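Long-range contacts in Ika8 (Synthetic construct, PDB 6G6O), which is an artificial protein, computationally designed to fold as a symmetrical eight-bladed beta-propeller of the WD40 type: residues A[102-107]-A[141-146]; A[106-111]-A[120-125]; A[255-260]-A[271-276]; A[295-300]-A[311-316]; A[172-177]-A[190-195]. All blocks are in the same frame, centred on the assembly; numbering follows the deposited sequence.

Interaction 1: residues A[102-107]-A[141-146]; sequences AFSKNI and LQFKDN
Phe143 lays its ring against Ser104 and Ile107, the first and last residues of a type II' turn, tied by Ile107 N to Ser104 O at 2.9 Å. The outer ring atom CE2 does most of the touching: it lies 3.5 Å from Ser104 CB and equally 3.5 Å from Ile107 CB. Next to it, Phe143 CZ meets Ile107 CG2 at 3.6 Å, the two side chains crossing at about a right angle. Closer to the backbone, Phe143 CB packs on Ala102 CB at 3.7 Å, and this methyl sits at the ring's edge, near its plane. The reach follows from chi1 of 163°, which carries CG opposite the backbone N and swings the ring over the turn. An alanine at Phe143 is likely to open a gap beneath Ser104 and Ile107, keeping little beyond the Ala102 methyl contact. Side-chain packing carries most of the contact; the backbone bonds of Ala102 and Gln142 go to Val109 and Val149 of their own blades. Strands 102-104 and 141-144 run nearly parallel (10°) with axes 6.5 Å apart, as expected for the innermost strands of successive propeller blades. Val109 from strand 107-112, Val148 from strand 147-152 and Ile162 further enclose the Phe143 ring.

Interaction 2: residues A[106-111]-A[120-125]; sequences NIVVSG and WDILTG
Ser110 OG is gripped by two groups: Trp120 NE1 donates to it over 3.0 Å, and His94 NE2, from the loop before strand 98-104, is its other hydrogen-bond partner. This histidine-serine-tryptophan linkage belongs to the hydrogen-bond network characteristic of WD40 blades, and Trp120 with Asp121 forms the Trp-Asp pair that gives the repeat its name. The indole bond is well aimed, because OG lies only 4° out of the ring plane and so meets the edge at NE1. Ser110 holds its hydroxyl between its own backbone N and carbonyl carbon (chi1 51°), which directs it toward the indole. The backbone evidence is that of an antiparallel hairpin. Val108 and Trp120 form a hydrogen-bonded pair, with Trp120 N to Val108 O at 2.7 Å and Val108 N to Trp120 O at 3.1 Å; the next pair, Ile107 with Asp121, is non-hydrogen-bonded, and there Ile107 CA makes a CA-H...O contact with Trp120 O. A further bond, from Ile122 N to Asn106 O, continues the ladder just past the strand end. On the face shared by Val108 and Trp120, the two valine methyls divide their work: CG1 packs on Trp120 CD1 at 3.8 Å, while CG2 meets Ile122 CG2 at 3.6 Å, and both Val108 and Ile122 also touch Phe103 of strand 98-104. Where the chain leaves the strand, Asp121 forms an Asx turn: Leu123 N donates to Asp121 OD1 over 3.1 Å, approaching from above the carboxylate plane.

Interaction 3: residues A[255-260]-A[271-276]; sequences QSAITA and GAADGT
Thr259 and Ala260 both face Gly271, a classic beta bulge that shifts the antiparallel register by one residue after the Ile258-Ala272 pair. Its evidence is the double load on Gly271 O, which accepts from Thr259 N at 2.9 Å and from Ala260 N at 3.2 Å, both donors coming from the same face of the carbonyl. Gly271 N returns a bond to Ala260 O, and a side chain at this glycine would be tight against Ala260 CB. Beyond the bulge, Ala273 N reaches Ala257 O at 2.7 Å. Among the side chains, Thr259 splits its branches: CG2 packs on Ala273 CB at 3.6 Å, whereas OG1 is hydrogen-bonded across to Val298 O of the next blade. Ser256 CB lies 3.4 Å from Asp274 CG, beside the type I turn Ala272-Gly275. Asp274 OD1 accepts from Thr276 N, from above the carboxylate plane, which makes an Asx turn, and from Thr276 OG1 at 2.8 Å on the syn side. The hairpin of strands 258-264 and 267-272 is flanked by the blades before and after it: Ile258 is backbone hydrogen-bonded to Ala232, and Ala272 to Val298 of strand 298-303.

Interaction 4: residues A[295-300]-A[311-316]; sequences QSEVTA and GAKDGT
Three backbone hydrogen bonds join Gln295-Ala300 to Gly311-Thr316: Lys313 N to Glu297 O at 3.0 Å, Thr299 N to Gly311 O at 2.9 Å, and Gly311 N to Ala300 O. They do not follow one regular register, since Val298 pairs with Ala312 but both Thr299 and Ala300 face Gly311, which defines a classic beta bulge. Within the non-hydrogen-bonded Val298-Ala312 pair both CA atoms make CA-H...O contacts, with Ala312 CA 3.2 Å from Glu297 O and Val298 CA 3.4 Å from Gly311 O.

The apolar part is carried by the stem of Lys313. Its CG meets Thr299 CG2 at 3.6 Å, the two side chains roughly perpendicular, and its CB rests near Ser296 CB. Farther out, the extended lysine chain crosses the extended Glu297 chain at a slant, the glutamate CG standing opposite its backbone N (chi1 154°). Any attraction between the charges is probably weak, since Glu297 OE1 and Lys313 NZ stay 4.0 Å apart, beyond a salt bridge.

Among side-chain polar bonds, Asp314 OD1 takes two donors from one residue, Thr316 OG1 at 2.9 Å on the syn side and Thr316 N from above the carboxylate plane, the Thr316 N bond closing an Asx turn that overlaps the end of the type I turn Ala312-Gly315.

The hairpin of strands 298-303 and 307-312 belongs to the blade completed by the N-terminal strand 7-10, the ring closure known from WD40 propellers. Val298 bonds back to Ala272, and Thr299 OG1 and Ala312 bond onward to Ile18 of strand 18-24.

Interaction 5: residues A[172-177]-A[190-195]; sequences EGHQSA and SGAADG
The His174 ring packs against Ser190 and Ala192, and here the packing is tight. The Ala192 methyl comes within 3.3 Å of His174 ND1, while Ser190 OG sits at the ring's edge, near its plane, bonded to NE2; the modelled 2.3 Å between His174 NE2 and Ser190 OG is too short to be taken literally. Trp200 NE1 is a further partner of the same hydroxyl, and His174 ND1 turns to Thr196 OG1. Next along, Ala193 N donates to Ala177 O at 2.8 Å, and the Ser176 CB packs against Asp194 OD2 at 3.3 Å. Toward solvent the contact slackens: Gln175 is exposed, and a water links the two segments, accepting from Gln175 N and donating to Asp194 OD2 at 3.1 Å. Asp194 CG stands between its own backbone N and carbonyl carbon (chi1 51°), folding the carboxylate back over Ser176, with OD1 bonded to Thr196 OG1. With an alanine at Asp194, Thr196 OG1 and the water would probably lose their carboxylate partner, and Ser176 part of its cover. Aspartate in the turn, histidine in the loop, serine in the strand and tryptophan beyond it make up the structural tetrad typical of a WD40 repeat, with Thr196 here relaying between aspartate and histidine.

In the fold
Interaction 1 is the buried, apolar one: it joins two successive blades by side-chain packing, whereas interactions 2 to 4 join neighbouring strands of a hairpin and interaction 5 a loop to a strand, mixing backbone bonds with polar side chains, partly at the surface. Ile107 takes part in both interactions 1 and 2, and Ala102 N probably bonds Val109 O between them. Interactions 3 and 4 are the same bulged corner in neighbouring blades, their centres about 10 Å apart and joined through Val298; they differ where Ala273 is replaced by Lys313 and Ala257 by Glu297. Interaction 5 repeats the turn end of that corner, without the bulge, and adds a histidine-serine link whose counterpart in another blade interaction 2 meets from the tryptophan side.

Interaction 1: residues A[102-107]-A[141-146]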
# COMPACT_ATOMS: atom_id res chain seq x y z
N ALA A 102 -3.12 8.61 -0.13
CA ALA A 102 -3.30 8.55 1.31
C ALA A 102 -4.64 9.18 1.65
O ALA A 102 -5.05 10.15 1.01
CB ALA A 102 -2.17 9.27 2.05
N PHE A 103 -5.32 8.60 2.63
CA PHE A 103 -6.67 9.03 2.99
C PHE A 103 -6.79 9.01 4.50
O PHE A 103 -6.63 7.96 5.13
CB PHE A 103 -7.72 8.13 2.34
CG PHE A 103 -9.11 8.69 2.35
CD1 PHE A 103 -9.35 9.99 2.76
CD2 PHE A 103 -10.18 7.92 1.94
CE1 PHE A 103 -10.63 10.50 2.77
CE2 PHE A 103 -11.47 8.42 1.94
CZ PHE A 103 -11.69 9.72 2.36
N SER A 104 -7.06 10.18 5.09
CA SER A 104 -7.23 10.30 6.53
C SER A 104 -8.20 11.44 6.80
O SER A 104 -8.09 12.51 6.18
CB SER A 104 -5.90 10.54 7.24
OG SER A 104 -6.04 10.45 8.65
N LYS A 105 -9.14 11.21 7.71
CA LYS A 105 -10.19 12.17 8.03
C LYS A 105 -10.92 12.58 6.75
O LYS A 105 -11.50 11.73 6.06
CB LYS A 105 -9.61 13.39 8.75
CG LYS A 105 -9.72 13.31 10.27
CD LYS A 105 -8.77 12.26 10.83
CE LYS A 105 -8.68 12.34 12.35
NZ LYS A 105 -8.16 13.65 12.83
N ASN A 106 -10.89 13.87 6.42
CA ASN A 106 -11.48 14.38 5.19
C ASN A 106 -10.42 14.93 4.24
O ASN A 106 -10.72 15.78 3.40
CB ASN A 106 -12.52 15.45 5.50
CG ASN A 106 -13.77 14.89 6.14
OD1 ASN A 106 -14.06 13.70 6.01
ND2 ASN A 106 -14.51 15.74 6.84
N ILE A 107 -9.19 14.44 4.35
CA ILE A 107 -8.08 14.91 3.54
C ILE A 107 -7.56 13.75 2.70
O ILE A 107 -7.39 12.63 3.19
CB ILE A 107 -6.95 15.50 4.41
CG1 ILE A 107 -7.47 16.68 5.24
CG2 ILE A 107 -5.78 15.94 3.55
CD1 ILE A 107 -7.96 17.83 4.41
N LEU A 141 3.56 6.94 0.54
CA LEU A 141 2.78 8.07 1.06
C LEU A 141 2.06 7.62 2.33
O LEU A 141 1.13 6.81 2.26
CB LEU A 141 1.78 8.57 0.03
CG LEU A 141 2.02 9.92 -0.64
CD1 LEU A 141 0.71 10.48 -1.17
CD2 LEU A 141 2.67 10.90 0.32
N GLN A 142 2.48 8.15 3.47
CA GLN A 142 1.80 7.94 4.74
C GLN A 142 1.36 9.29 5.29
O GLN A 142 2.15 10.23 5.33
CB GLN A 142 2.69 7.21 5.75
CG GLN A 142 3.02 5.78 5.37
CD GLN A 142 1.78 4.91 5.21
OE1 GLN A 142 0.78 5.11 5.89
NE2 GLN A 142 1.86 3.93 4.31
N PHE A 143 0.10 9.37 5.72
CA PHE A 143 -0.49 10.64 6.14
C PHE A 143 -1.34 10.41 7.37
O PHE A 143 -2.34 9.69 7.31
CB PHE A 143 -1.32 11.25 5.00
CG PHE A 143 -2.28 12.30 5.45
CD1 PHE A 143 -1.85 13.36 6.23
CD2 PHE A 143 -3.61 12.25 5.07
CE1 PHE A 143 -2.74 14.34 6.64
CE2 PHE A 143 -4.50 13.22 5.48
CZ PHE A 143 -4.06 14.27 6.26
N LYS A 144 -0.94 11.01 8.49
CA LYS A 144 -1.69 10.97 9.74
C LYS A 144 -1.51 12.30 10.46
O LYS A 144 -0.43 12.89 10.40
CB LYS A 144 -1.24 9.82 10.65
CG LYS A 144 -1.24 8.44 10.01
CD LYS A 144 0.05 7.69 10.30
CE LYS A 144 0.25 6.53 9.34
NZ LYS A 144 1.58 5.89 9.50
N ASP A 145 -2.56 12.75 11.14
CA ASP A 145 -2.50 13.89 12.06
C ASP A 145 -1.95 15.14 11.37
O ASP A 145 -1.04 15.80 11.88
CB ASP A 145 -1.68 13.54 13.30
CG ASP A 145 -2.44 12.65 14.27
OD1 ASP A 145 -3.60 12.97 14.58
OD2 ASP A 145 -1.87 11.64 14.71
N ASN A 146 -2.51 15.45 10.21
CA ASN A 146 -2.12 16.61 9.41
C ASN A 146 -0.63 16.61 9.06
O ASN A 146 -0.06 17.66 8.75
CB ASN A 146 -2.48 17.93 10.11
CG ASN A 146 -3.92 18.35 9.85
OD1 ASN A 146 -4.38 18.33 8.71
ND2 ASN A 146 -4.62 18.73 10.91

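Interaction 2: residues A[106-111]-A[120-125]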
# COMPACT_ATOMS: atom_id res chain seq x y z
N ASN A 106 -10.89 13.87 6.42
CA ASN A 106 -11.48 14.38 5.19
C ASN A 106 -10.42 14.93 4.24
O ASN A 106 -10.72 15.78 3.40
CB ASN A 106 -12.52 15.45 5.50
CG ASN A 106 -13.77 14.89 6.14
OD1 ASN A 106 -14.06 13.70 6.01
ND2 ASN A 106 -14.51 15.74 6.84
N ILE A 107 -9.19 14.44 4.35
CA ILE A 107 -8.08 14.91 3.54
C ILE A 107 -7.56 13.75 2.70
O ILE A 107 -7.39 12.63 3.19
CB ILE A 107 -6.95 15.50 4.41
CG1 ILE A 107 -7.47 16.68 5.24
CG2 ILE A 107 -5.78 15.94 3.55
CD1 ILE A 107 -7.96 17.83 4.41
N VAL A 108 -7.30 14.03 1.42
CA VAL A 108 -6.67 13.08 0.51
C VAL A 108 -5.35 13.67 0.04
O VAL A 108 -5.31 14.81 -0.43
CB VAL A 108 -7.58 12.76 -0.69
CG1 VAL A 108 -6.76 12.22 -1.85
CG2 VAL A 108 -8.65 11.77 -0.29
N VAL A 109 -4.28 12.89 0.19
CA VAL A 109 -2.96 13.27 -0.30
C VAL A 109 -2.60 12.31 -1.43
O VAL A 109 -2.55 11.09 -1.23
CB VAL A 109 -1.91 13.23 0.82
CG1 VAL A 109 -0.56 13.68 0.29
CG2 VAL A 109 -2.35 14.09 1.99
N SER A 110 -2.36 12.86 -2.62
CA SER A 110 -2.02 12.06 -3.79
C SER A 110 -0.61 12.39 -4.25
O SER A 110 -0.25 13.57 -4.36
CB SER A 110 -3.02 12.31 -4.93
OG SER A 110 -3.17 13.70 -5.18
N GLY A 111 0.18 11.35 -4.50
CA GLY A 111 1.49 11.50 -5.10
C GLY A 111 1.44 11.12 -6.57
O GLY A 111 0.59 10.36 -7.01
N TRP A 120 -6.01 17.39 -0.97
CA TRP A 120 -7.38 17.74 -1.32
C TRP A 120 -8.28 17.69 -0.09
O TRP A 120 -7.99 17.00 0.89
CB TRP A 120 -7.94 16.80 -2.39
CG TRP A 120 -7.01 16.53 -3.53
CD1 TRP A 120 -6.07 15.55 -3.61
CD2 TRP A 120 -6.93 17.26 -4.77
NE1 TRP A 120 -5.41 15.62 -4.82
CE2 TRP A 120 -5.92 16.66 -5.54
CE3 TRP A 120 -7.62 18.36 -5.29
CZ2 TRP A 120 -5.58 17.12 -6.81
CZ3 TRP A 120 -7.28 18.82 -6.55
CH2 TRP A 120 -6.27 18.20 -7.30
N ASP A 121 -9.37 18.45 -0.16
CA ASP A 121 -10.43 18.42 0.84
C ASP A 121 -11.62 17.72 0.20
O ASP A 121 -12.24 18.26 -0.73
CB ASP A 121 -10.79 19.84 1.29
CG ASP A 121 -11.86 19.86 2.37
OD1 ASP A 121 -12.27 18.78 2.85
OD2 ASP A 121 -12.29 20.97 2.76
N ILE A 122 -11.93 16.51 0.67
CA ILE A 122 -13.01 15.73 0.08
C ILE A 122 -14.38 16.35 0.32
O ILE A 122 -15.37 15.87 -0.24
CB ILE A 122 -13.00 14.28 0.60
CG1 ILE A 122 -13.59 14.20 2.00
CG2 ILE A 122 -11.60 13.72 0.57
CD1 ILE A 122 -13.85 12.78 2.48
N LEU A 123 -14.46 17.39 1.14
CA LEU A 123 -15.73 18.08 1.35
C LEU A 123 -16.02 19.07 0.22
O LEU A 123 -17.17 19.20 -0.21
CB LEU A 123 -15.72 18.81 2.70
CG LEU A 123 -16.51 18.17 3.83
CD1 LEU A 123 -16.06 16.73 4.05
CD2 LEU A 123 -16.36 18.97 5.11
N THR A 124 -14.99 19.76 -0.26
CA THR A 124 -15.15 20.75 -1.32
C THR A 124 -14.39 20.41 -2.59
O THR A 124 -14.62 21.06 -3.62
CB THR A 124 -14.71 22.14 -0.84
OG1 THR A 124 -13.29 22.15 -0.66
CG2 THR A 124 -15.39 22.49 0.48
N GLY A 125 -13.48 19.44 -2.56
CA GLY A 125 -12.64 19.17 -3.70
C GLY A 125 -11.57 20.21 -3.96
O GLY A 125 -10.78 20.03 -4.89

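Interaction 3: residues A[255-260]-A[271-276]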
# COMPACT_ATOMS: atom_id res chain seq x y z
N GLN A 255 9.53 -19.90 -3.00
CA GLN A 255 10.57 -20.17 -3.99
C GLN A 255 10.44 -19.27 -5.21
O GLN A 255 10.97 -19.59 -6.28
CB GLN A 255 10.56 -21.64 -4.39
CG GLN A 255 11.04 -22.59 -3.31
CD GLN A 255 9.93 -23.03 -2.39
OE1 GLN A 255 8.87 -23.48 -2.84
NE2 GLN A 255 10.15 -22.92 -1.08
N SER A 256 9.73 -18.15 -5.07
CA SER A 256 9.54 -17.18 -6.14
C SER A 256 9.58 -15.79 -5.54
O SER A 256 9.49 -15.61 -4.32
CB SER A 256 8.22 -17.43 -6.88
OG SER A 256 7.90 -16.34 -7.73
N ALA A 257 9.72 -14.79 -6.41
CA ALA A 257 9.86 -13.41 -5.96
C ALA A 257 8.63 -12.97 -5.17
O ALA A 257 7.50 -13.10 -5.63
CB ALA A 257 10.08 -12.48 -7.15
N ILE A 258 8.87 -12.44 -3.97
CA ILE A 258 7.79 -11.87 -3.18
C ILE A 258 7.26 -10.63 -3.87
O ILE A 258 8.02 -9.70 -4.19
CB ILE A 258 8.27 -11.55 -1.75
CG1 ILE A 258 8.76 -12.81 -1.05
CG2 ILE A 258 7.15 -10.89 -0.96
CD1 ILE A 258 7.80 -13.97 -1.15
N THR A 259 5.95 -10.60 -4.13
CA THR A 259 5.32 -9.48 -4.81
C THR A 259 4.23 -8.82 -3.99
O THR A 259 3.67 -7.81 -4.43
CB THR A 259 4.75 -9.93 -6.16
OG1 THR A 259 3.76 -10.94 -5.95
CG2 THR A 259 5.84 -10.48 -7.05
N ALA A 260 3.91 -9.35 -2.81
CA ALA A 260 2.85 -8.79 -1.99
C ALA A 260 3.02 -9.26 -0.56
O ALA A 260 3.42 -10.40 -0.32
CB ALA A 260 1.47 -9.19 -2.52
N GLY A 271 2.40 -12.97 -0.79
CA GLY A 271 2.14 -13.44 -2.13
C GLY A 271 3.42 -13.39 -2.95
O GLY A 271 4.26 -12.51 -2.74
N ALA A 272 3.57 -14.33 -3.87
CA ALA A 272 4.75 -14.42 -4.71
C ALA A 272 4.38 -14.22 -6.17
O ALA A 272 3.21 -14.19 -6.55
CB ALA A 272 5.46 -15.77 -4.52
N ALA A 273 5.42 -14.08 -7.00
CA ALA A 273 5.23 -13.85 -8.43
C ALA A 273 4.70 -15.07 -9.16
O ALA A 273 4.28 -14.95 -10.31
CB ALA A 273 6.54 -13.40 -9.07
N ASP A 274 4.71 -16.25 -8.53
CA ASP A 274 4.15 -17.45 -9.13
C ASP A 274 2.72 -17.72 -8.69
O ASP A 274 2.14 -18.72 -9.11
CB ASP A 274 5.04 -18.66 -8.82
CG ASP A 274 5.16 -18.95 -7.33
OD1 ASP A 274 4.61 -18.19 -6.52
OD2 ASP A 274 5.81 -19.96 -6.98
N GLY A 275 2.15 -16.86 -7.85
CA GLY A 275 0.78 -17.00 -7.41
C GLY A 275 0.60 -17.67 -6.07
O GLY A 275 -0.51 -17.64 -5.52
N THR A 276 1.65 -18.29 -5.53
CA THR A 276 1.54 -18.94 -4.24
C THR A 276 1.29 -17.92 -3.14
O THR A 276 1.78 -16.79 -3.17
CB THR A 276 2.81 -19.73 -3.93
OG1 THR A 276 3.93 -18.84 -3.89
CG2 THR A 276 3.05 -20.79 -4.99

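Interaction 4: residues A[295-300]-A[311-316]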
# COMPACT_ATOMS: atom_id res chain seq x y z
N GLN A 295 -3.00 -18.40 -10.38
CA GLN A 295 -2.14 -18.87 -11.46
C GLN A 295 -1.22 -17.78 -11.99
O GLN A 295 -0.48 -18.03 -12.95
CB GLN A 295 -2.98 -19.41 -12.62
CG GLN A 295 -4.02 -20.45 -12.24
CD GLN A 295 -4.90 -20.81 -13.42
OE1 GLN A 295 -4.52 -20.64 -14.58
NE2 GLN A 295 -6.09 -21.32 -13.13
N SER A 296 -1.25 -16.59 -11.40
CA SER A 296 -0.41 -15.48 -11.83
C SER A 296 0.11 -14.75 -10.60
O SER A 296 -0.34 -14.99 -9.47
CB SER A 296 -1.16 -14.52 -12.75
OG SER A 296 -0.96 -14.85 -14.11
N GLU A 297 1.06 -13.84 -10.83
CA GLU A 297 1.70 -13.11 -9.75
C GLU A 297 0.68 -12.41 -8.87
O GLU A 297 -0.20 -11.70 -9.36
CB GLU A 297 2.68 -12.09 -10.34
CG GLU A 297 2.95 -10.89 -9.46
CD GLU A 297 3.82 -9.85 -10.14
OE1 GLU A 297 4.81 -10.25 -10.80
OE2 GLU A 297 3.52 -8.65 -10.02
N VAL A 298 0.81 -12.61 -7.56
CA VAL A 298 -0.03 -11.89 -6.60
C VAL A 298 0.44 -10.44 -6.57
O VAL A 298 1.59 -10.15 -6.23
CB VAL A 298 0.05 -12.54 -5.22
CG1 VAL A 298 -0.90 -11.83 -4.26
CG2 VAL A 298 -0.29 -14.02 -5.30
N THR A 299 -0.46 -9.52 -6.92
CA THR A 299 -0.12 -8.11 -7.05
C THR A 299 -0.65 -7.23 -5.93
O THR A 299 -0.17 -6.10 -5.78
CB THR A 299 -0.63 -7.55 -8.39
OG1 THR A 299 -2.06 -7.43 -8.33
CG2 THR A 299 -0.25 -8.48 -9.53
N ALA A 300 -1.61 -7.71 -5.15
CA ALA A 300 -2.16 -6.92 -4.06
C ALA A 300 -2.75 -7.87 -3.03
O ALA A 300 -3.30 -8.91 -3.37
CB ALA A 300 -3.23 -5.94 -4.57
N GLY A 311 -5.27 -10.16 -5.03
CA GLY A 311 -5.40 -9.86 -6.44
C GLY A 311 -4.22 -10.39 -7.21
O GLY A 311 -3.14 -10.59 -6.64
N ALA A 312 -4.38 -10.63 -8.51
CA ALA A 312 -3.34 -11.25 -9.31
C ALA A 312 -3.30 -10.65 -10.70
O ALA A 312 -4.20 -9.92 -11.12
CB ALA A 312 -3.54 -12.77 -9.39
N LYS A 313 -2.22 -10.97 -11.43
CA LYS A 313 -1.96 -10.38 -12.73
C LYS A 313 -2.92 -10.85 -13.82
O LYS A 313 -3.02 -10.20 -14.86
CB LYS A 313 -0.52 -10.68 -13.15
CG LYS A 313 0.48 -9.57 -12.86
CD LYS A 313 1.80 -9.84 -13.55
CE LYS A 313 2.63 -8.57 -13.66
NZ LYS A 313 3.87 -8.80 -14.46
N ASP A 314 -3.61 -11.97 -13.62
CA ASP A 314 -4.58 -12.42 -14.60
C ASP A 314 -5.96 -11.80 -14.39
O ASP A 314 -6.84 -12.00 -15.23
CB ASP A 314 -4.69 -13.95 -14.60
CG ASP A 314 -4.99 -14.52 -13.22
OD1 ASP A 314 -5.25 -13.74 -12.29
OD2 ASP A 314 -4.95 -15.76 -13.08
N GLY A 315 -6.15 -11.06 -13.30
CA GLY A 315 -7.42 -10.42 -13.02
C GLY A 315 -8.27 -11.13 -11.99
O GLY A 315 -9.39 -10.67 -11.72
N THR A 316 -7.79 -12.22 -11.40
CA THR A 316 -8.57 -12.96 -10.43
C THR A 316 -8.51 -12.29 -9.07
O THR A 316 -7.44 -11.89 -8.61
CB THR A 316 -8.07 -14.40 -10.32
OG1 THR A 316 -6.69 -14.41 -9.92
CG2 THR A 316 -8.21 -15.12 -11.65

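Interaction 5: residues A[172-177]-A[190-195]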
# COMPACT_ATOMS: atom_id res chain seq x y z
N GLU A 172 17.92 12.73 5.67
CA GLU A 172 18.95 12.38 4.69
C GLU A 172 18.43 11.37 3.67
O GLU A 172 18.92 11.34 2.54
CB GLU A 172 20.18 11.82 5.42
CG GLU A 172 21.34 11.46 4.50
CD GLU A 172 22.54 10.94 5.26
OE1 GLU A 172 23.69 11.26 4.87
OE2 GLU A 172 22.35 10.20 6.25
N GLY A 173 17.45 10.56 4.05
CA GLY A 173 16.89 9.61 3.11
C GLY A 173 17.83 8.45 2.83
O GLY A 173 18.79 8.18 3.57
N HIS A 174 17.55 7.75 1.74
CA HIS A 174 18.28 6.56 1.35
C HIS A 174 18.98 6.79 0.02
O HIS A 174 18.74 7.77 -0.68
CB HIS A 174 17.34 5.35 1.24
CG HIS A 174 16.58 5.06 2.50
ND1 HIS A 174 16.72 3.88 3.20
CD2 HIS A 174 15.67 5.80 3.18
CE1 HIS A 174 15.93 3.91 4.25
NE2 HIS A 174 15.28 5.05 4.26
N GLN A 175 19.87 5.85 -0.33
CA GLN A 175 20.49 5.81 -1.64
C GLN A 175 19.74 4.89 -2.61
O GLN A 175 20.27 4.56 -3.67
CB GLN A 175 21.94 5.35 -1.53
CG GLN A 175 22.75 6.07 -0.47
CD GLN A 175 24.16 5.52 -0.34
OE1 GLN A 175 24.86 5.33 -1.34
NE2 GLN A 175 24.58 5.25 0.89
N SER A 176 18.52 4.48 -2.25
CA SER A 176 17.73 3.58 -3.09
C SER A 176 16.27 3.96 -2.97
O SER A 176 15.84 4.60 -2.00
CB SER A 176 17.94 2.11 -2.69
OG SER A 176 17.27 1.24 -3.59
N ALA A 177 15.49 3.53 -3.96
CA ALA A 177 14.07 3.88 -4.03
C ALA A 177 13.34 3.44 -2.76
O ALA A 177 13.54 2.34 -2.26
CB ALA A 177 13.43 3.23 -5.25
N SER A 190 11.71 4.45 7.55
CA SER A 190 11.60 4.28 6.11
C SER A 190 12.41 3.06 5.68
O SER A 190 13.38 2.69 6.34
CB SER A 190 12.07 5.52 5.34
OG SER A 190 13.45 5.76 5.55
N GLY A 191 12.00 2.46 4.58
CA GLY A 191 12.72 1.33 4.02
C GLY A 191 12.91 1.50 2.54
O GLY A 191 11.99 1.91 1.83
N ALA A 192 14.11 1.19 2.07
CA ALA A 192 14.47 1.34 0.67
C ALA A 192 14.62 -0.02 0.01
O ALA A 192 14.70 -1.06 0.67
CB ALA A 192 15.77 2.15 0.53
N ALA A 193 14.67 -0.00 -1.32
CA ALA A 193 14.72 -1.23 -2.11
C ALA A 193 16.01 -2.01 -1.92
O ALA A 193 16.06 -3.18 -2.32
CB ALA A 193 14.53 -0.90 -3.59
N ASP A 194 17.05 -1.42 -1.34
CA ASP A 194 18.32 -2.11 -1.14
C ASP A 194 18.37 -2.86 0.18
O ASP A 194 19.43 -3.38 0.54
CB ASP A 194 19.48 -1.11 -1.21
CG ASP A 194 19.28 0.10 -0.32
OD1 ASP A 194 18.32 0.10 0.48
OD2 ASP A 194 20.09 1.05 -0.41
N GLY A 195 17.26 -2.94 0.91
CA GLY A 195 17.21 -3.63 2.18
C GLY A 195 17.48 -2.76 3.39
O GLY A 195 17.27 -3.22 4.52
O HOH W 1 20.48 3.81 0.98